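PDB 6KBY: beta-lactamase from Klebsiella pneumoniae, which probably hydrolyses beta-lactam antibiotics to substituted beta-amino acids, as a class C enzyme of antibiotic resistance, and binds adenosine monophosphate in its pocket. Local coordinates for residues S73-A78 with L238-A243; N316-K321 with V358-L363. All coordinates share one frame; numbering follows the deposited sequence.

Interaction 1: S73-A78 with L238-A243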
# COMPACT_ATOMS: atom_id res chain seq x y z
N SER A 73 1.69 -2.17 2.46
CA SER A 73 1.34 -2.37 3.86
C SER A 73 0.85 -1.09 4.52
O SER A 73 0.04 -1.16 5.45
CB SER A 73 2.56 -2.89 4.61
OG SER A 73 3.09 -4.06 4.01
N LYS A 74 1.32 0.07 4.07
CA LYS A 74 0.89 1.32 4.68
C LYS A 74 -0.61 1.52 4.55
O LYS A 74 -1.24 2.14 5.42
CB LYS A 74 1.63 2.50 4.06
CG LYS A 74 3.14 2.46 4.23
CD LYS A 74 3.78 3.80 3.87
CE LYS A 74 5.21 3.89 4.36
NZ LYS A 74 6.04 2.77 3.82
N THR A 75 -1.21 1.02 3.46
CA THR A 75 -2.65 1.18 3.29
C THR A 75 -3.43 0.35 4.29
O THR A 75 -4.56 0.70 4.62
CB THR A 75 -3.10 0.86 1.86
OG1 THR A 75 -2.98 -0.54 1.59
CG2 THR A 75 -2.33 1.66 0.82
N PHE A 76 -2.84 -0.75 4.78
CA PHE A 76 -3.49 -1.53 5.83
C PHE A 76 -3.44 -0.80 7.17
O PHE A 76 -4.41 -0.84 7.93
CB PHE A 76 -2.88 -2.93 5.91
CG PHE A 76 -3.13 -3.75 4.68
CD1 PHE A 76 -2.29 -3.65 3.58
CD2 PHE A 76 -4.24 -4.57 4.59
CE1 PHE A 76 -2.54 -4.38 2.43
CE2 PHE A 76 -4.50 -5.30 3.43
CZ PHE A 76 -3.64 -5.20 2.36
N ALA A 77 -2.33 -0.14 7.46
CA ALA A 77 -2.27 0.70 8.65
C ALA A 77 -3.32 1.80 8.59
O ALA A 77 -3.99 2.09 9.59
CB ALA A 77 -0.87 1.30 8.81
N ALA A 78 -3.50 2.41 7.42
CA ALA A 78 -4.53 3.43 7.26
C ALA A 78 -5.93 2.84 7.39
O ALA A 78 -6.80 3.45 8.02
CB ALA A 78 -4.39 4.13 5.91
N LEU A 238 -6.44 -8.54 -4.89
CA LEU A 238 -7.55 -8.18 -5.77
C LEU A 238 -8.85 -8.10 -4.98
O LEU A 238 -9.69 -7.22 -5.24
CB LEU A 238 -7.67 -9.15 -6.94
CG LEU A 238 -8.56 -8.66 -8.09
CD1 LEU A 238 -7.95 -7.43 -8.76
CD2 LEU A 238 -8.80 -9.77 -9.10
N ARG A 239 -9.04 -8.99 -4.00
CA ARG A 239 -10.20 -8.87 -3.12
C ARG A 239 -10.18 -7.55 -2.36
O ARG A 239 -11.21 -6.88 -2.24
CB ARG A 239 -10.23 -10.06 -2.15
CG ARG A 239 -11.45 -10.05 -1.26
CD ARG A 239 -11.58 -11.30 -0.40
NE ARG A 239 -12.67 -11.12 0.56
CZ ARG A 239 -13.94 -11.38 0.30
NH1 ARG A 239 -14.30 -11.87 -0.89
NH2 ARG A 239 -14.87 -11.16 1.22
N TYR A 240 -9.00 -7.15 -1.88
CA TYR A 240 -8.85 -5.86 -1.20
C TYR A 240 -9.23 -4.71 -2.11
O TYR A 240 -9.89 -3.76 -1.69
CB TYR A 240 -7.39 -5.74 -0.77
CG TYR A 240 -6.94 -4.56 0.06
CD1 TYR A 240 -7.53 -4.25 1.28
CD2 TYR A 240 -5.83 -3.82 -0.34
CE1 TYR A 240 -7.05 -3.21 2.06
CE2 TYR A 240 -5.35 -2.79 0.43
CZ TYR A 240 -5.96 -2.49 1.63
OH TYR A 240 -5.47 -1.48 2.43
N VAL A 241 -8.81 -4.78 -3.38
CA VAL A 241 -9.18 -3.75 -4.35
C VAL A 241 -10.69 -3.73 -4.56
O VAL A 241 -11.31 -2.66 -4.56
CB VAL A 241 -8.40 -3.97 -5.66
CG1 VAL A 241 -8.97 -3.12 -6.78
CG2 VAL A 241 -6.92 -3.67 -5.44
N GLN A 242 -11.30 -4.90 -4.75
CA GLN A 242 -12.75 -4.96 -4.91
C GLN A 242 -13.47 -4.41 -3.69
O GLN A 242 -14.48 -3.71 -3.82
CB GLN A 242 -13.20 -6.39 -5.20
CG GLN A 242 -12.80 -6.90 -6.56
CD GLN A 242 -13.76 -7.96 -7.05
OE1 GLN A 242 -13.71 -9.11 -6.61
NE2 GLN A 242 -14.66 -7.57 -7.94
N ALA A 243 -12.99 -4.75 -2.49
CA ALA A 243 -13.60 -4.23 -1.28
C ALA A 243 -13.51 -2.71 -1.22
O ALA A 243 -14.45 -2.02 -0.80
CB ALA A 243 -12.92 -4.85 -0.06

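Interaction 2: N316-K321 with V358-L363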
# COMPACT_ATOMS: atom_id res chain seq x y z
N ASN A 316 -14.46 9.24 -9.54
CA ASN A 316 -13.79 9.68 -10.76
C ASN A 316 -12.31 9.99 -10.54
O ASN A 316 -11.82 11.06 -10.91
CB ASN A 316 -14.53 10.87 -11.35
CG ASN A 316 -15.92 10.52 -11.84
OD1 ASN A 316 -16.15 9.41 -12.33
ND2 ASN A 316 -16.87 11.44 -11.69
N VAL A 317 -11.58 9.04 -9.97
CA VAL A 317 -10.18 9.21 -9.63
C VAL A 317 -9.43 7.91 -9.85
O VAL A 317 -10.02 6.82 -9.86
CB VAL A 317 -9.96 9.69 -8.17
CG1 VAL A 317 -10.52 11.09 -7.97
CG2 VAL A 317 -10.59 8.72 -7.20
N TRP A 318 -8.11 8.04 -10.02
CA TRP A 318 -7.17 6.92 -10.08
C TRP A 318 -6.51 6.85 -8.72
O TRP A 318 -5.77 7.76 -8.33
CB TRP A 318 -6.15 7.22 -11.18
CG TRP A 318 -5.04 6.22 -11.35
CD1 TRP A 318 -3.97 6.02 -10.52
CD2 TRP A 318 -4.87 5.33 -12.45
NE1 TRP A 318 -3.16 5.03 -11.03
CE2 TRP A 318 -3.69 4.59 -12.22
CE3 TRP A 318 -5.61 5.07 -13.61
CZ2 TRP A 318 -3.24 3.62 -13.10
CZ3 TRP A 318 -5.15 4.10 -14.49
CH2 TRP A 318 -3.98 3.39 -14.23
N ILE A 319 -6.80 5.79 -7.97
CA ILE A 319 -6.25 5.59 -6.63
C ILE A 319 -5.15 4.55 -6.74
O ILE A 319 -5.30 3.53 -7.43
CB ILE A 319 -7.36 5.12 -5.66
CG1 ILE A 319 -8.54 6.10 -5.69
CG2 ILE A 319 -6.79 4.97 -4.25
CD1 ILE A 319 -9.68 5.70 -4.77
N ASN A 320 -4.02 4.80 -6.08
CA ASN A 320 -2.89 3.90 -6.28
C ASN A 320 -1.93 3.91 -5.10
O ASN A 320 -1.95 4.80 -4.25
CB ASN A 320 -2.18 4.14 -7.63
CG ASN A 320 -1.32 5.42 -7.72
OD1 ASN A 320 -0.60 5.56 -8.71
ND2 ASN A 320 -1.40 6.33 -6.75
N LYS A 321 -1.08 2.88 -5.07
CA LYS A 321 0.02 2.82 -4.12
C LYS A 321 1.09 1.88 -4.64
O LYS A 321 0.80 0.78 -5.11
CB LYS A 321 -0.47 2.32 -2.75
CG LYS A 321 0.61 2.39 -1.66
CD LYS A 321 0.90 3.83 -1.21
CE LYS A 321 2.13 3.91 -0.32
NZ LYS A 321 3.39 3.77 -1.08
N VAL A 358 3.05 0.15 -17.21
CA VAL A 358 2.37 -1.09 -17.56
C VAL A 358 0.93 -1.09 -17.06
O VAL A 358 0.00 -1.44 -17.79
CB VAL A 358 3.18 -2.30 -17.04
CG1 VAL A 358 2.35 -3.57 -17.13
CG2 VAL A 358 4.47 -2.45 -17.83
N ALA A 359 0.73 -0.67 -15.80
CA ALA A 359 -0.63 -0.62 -15.26
C ALA A 359 -1.51 0.33 -16.06
O ALA A 359 -2.68 0.03 -16.32
CB ALA A 359 -0.58 -0.20 -13.79
N TYR A 360 -0.98 1.49 -16.42
CA TYR A 360 -1.74 2.46 -17.21
C TYR A 360 -2.15 1.86 -18.55
O TYR A 360 -3.30 2.00 -18.98
CB TYR A 360 -0.89 3.72 -17.39
CG TYR A 360 -1.55 4.77 -18.26
CD1 TYR A 360 -2.47 5.66 -17.74
CD2 TYR A 360 -1.24 4.86 -19.61
CE1 TYR A 360 -3.07 6.62 -18.55
CE2 TYR A 360 -1.83 5.81 -20.42
CZ TYR A 360 -2.74 6.68 -19.89
OH TYR A 360 -3.33 7.62 -20.71
N LYS A 361 -1.21 1.18 -19.23
CA LYS A 361 -1.54 0.57 -20.51
C LYS A 361 -2.61 -0.51 -20.34
O LYS A 361 -3.52 -0.61 -21.17
CB LYS A 361 -0.29 0.00 -21.15
CG LYS A 361 0.68 1.07 -21.64
CD LYS A 361 1.97 0.42 -22.10
CE LYS A 361 2.95 1.42 -22.68
NZ LYS A 361 4.26 0.78 -22.96
N ILE A 362 -2.50 -1.33 -19.30
CA ILE A 362 -3.48 -2.39 -19.10
C ILE A 362 -4.86 -1.81 -18.82
O ILE A 362 -5.85 -2.16 -19.48
CB ILE A 362 -3.03 -3.36 -18.01
CG1 ILE A 362 -1.80 -4.14 -18.47
CG2 ILE A 362 -4.16 -4.33 -17.66
CD1 ILE A 362 -1.12 -4.93 -17.38
N LEU A 363 -4.97 -0.91 -17.84
CA LEU A 363 -6.29 -0.38 -17.52
C LEU A 363 -6.87 0.40 -18.70
O LEU A 363 -8.08 0.33 -18.96
CB LEU A 363 -6.26 0.45 -16.24
CG LEU A 363 -5.97 -0.31 -14.93
CD1 LEU A 363 -6.25 0.57 -13.73
CD2 LEU A 363 -6.74 -1.62 -14.83

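Interaction 1: S73-A78 with L238-A243
Tyr240 alone of residues 238-243 touches residues 73-78, meeting Thr75 and Phe76. The nearest CA atoms, those of Phe76 and Tyr240, are 9.8 Å apart, and the side chains do the bridging. CB of Tyr240 points toward helix 72-86, and CG, anti to the backbone N (chi1 -175°), extends the ring on to Phe76. Tyr240 CG is 4.1 Å from Phe76 CZ, CD1 3.9 Å from Phe76 CE2 and CD2 3.7 Å from Phe76 CZ. Further out, CE1 lies 3.6 Å from Phe76 CE2 and CE2 3.5 Å from Phe76 CZ. The rings form an offset stack, planes at 10° and centroids 4.2 Å apart, with Phe76 CZ over the centre of the Tyr240 ring.

Helix 72-86 of this serine beta-lactamase fold carries Lys74, with Ser71 probably the SxxK motif; Lys74 CB points away from residues 238-243, and its NZ is bonded to Ser71 OG and Asn158 OD1.

At the tip, Tyr240 OH lies near Phe76 CG, CD1 and CD2 and 2.8 Å from Thr75 OG1, which sits at the tyrosine ring's edge, in its plane. A bond from Tyr240 OH to it is possible but unsettled, the one proton having another acceptor within reach. Thr75 OG1 is itself bonded to Leu72 O.

Interaction 2: N316-K321 with V358-L363
Two first torsions set up the meeting of Trp318 with Leu363: in Trp318, CG stands anti to the backbone N (chi1 177°), which extends the indole from the strand so that its six-membered ring reaches the helix, and in Leu363, CG lies anti to the carbonyl carbon (chi1 -67°), and CD1, anti to CA, reaches the indole. The far end of the six-membered ring does the touching. Trp318 CH2 is 3.7 Å from Leu363 CD1, and Trp318 CZ3 is 3.8 Å from the same methyl. The two side chains meet obliquely.

Trp318 CH2 also meets the helix backbone, coming within 3.8 Å of Tyr360 CA; the Tyr360 CB is more distant, at 4.4 Å. Near the indole plane, at the ring edge, lies Ala359 O, 4.2 Å from Trp318 CH2. That oxygen already accepts the helical bond from Leu363 N, and no hydrogen bond crosses between the segments.

This is helix-on-sheet packing within the beta-lactamase fold: the C-terminal helix 352-364 lies against the large antiparallel sheet to which strand 317-325 belongs. The local axes stay 12.4 Å apart at closest approach, at 141° between their N-to-C directions, a gap which the long tryptophan side chain bridges.

Strand 328-335 flanks the indole, through Ala333 and Val335, and Trp318 NE1 is hydrogen-bonded to Tyr331 OH. Asn320 OD1 bonds to that same hydroxyl, while Asn320 CG lies in the indole plane at its edge. On the helix, Ala359 packs against Ile342 and Met344 of strand 340-346.

In the fold
Both contacts are buried, but interaction 1 is deeper: its centre is about 7 Å from the centre of the chain, that of interaction 2 about 14 Å. The buried areas are nearly equal, 149 and 150 Å², and in each one aromatic residue provides most of the bridge. Their chemistry differs: interaction 1 joins two helices by near-parallel rings and a hydroxyl pair, whereas interaction 2 joins strand to helix by apolar packing without a hydrogen bond. They hold no element in common, yet meet where Thr75 CG2 packs on Lys321 CG at 3.9 Å. The Thr75 side chain is about 10 Å from the bound nucleotide; the Trp318 packing lies away from the site, although Lys321 touches Ser71.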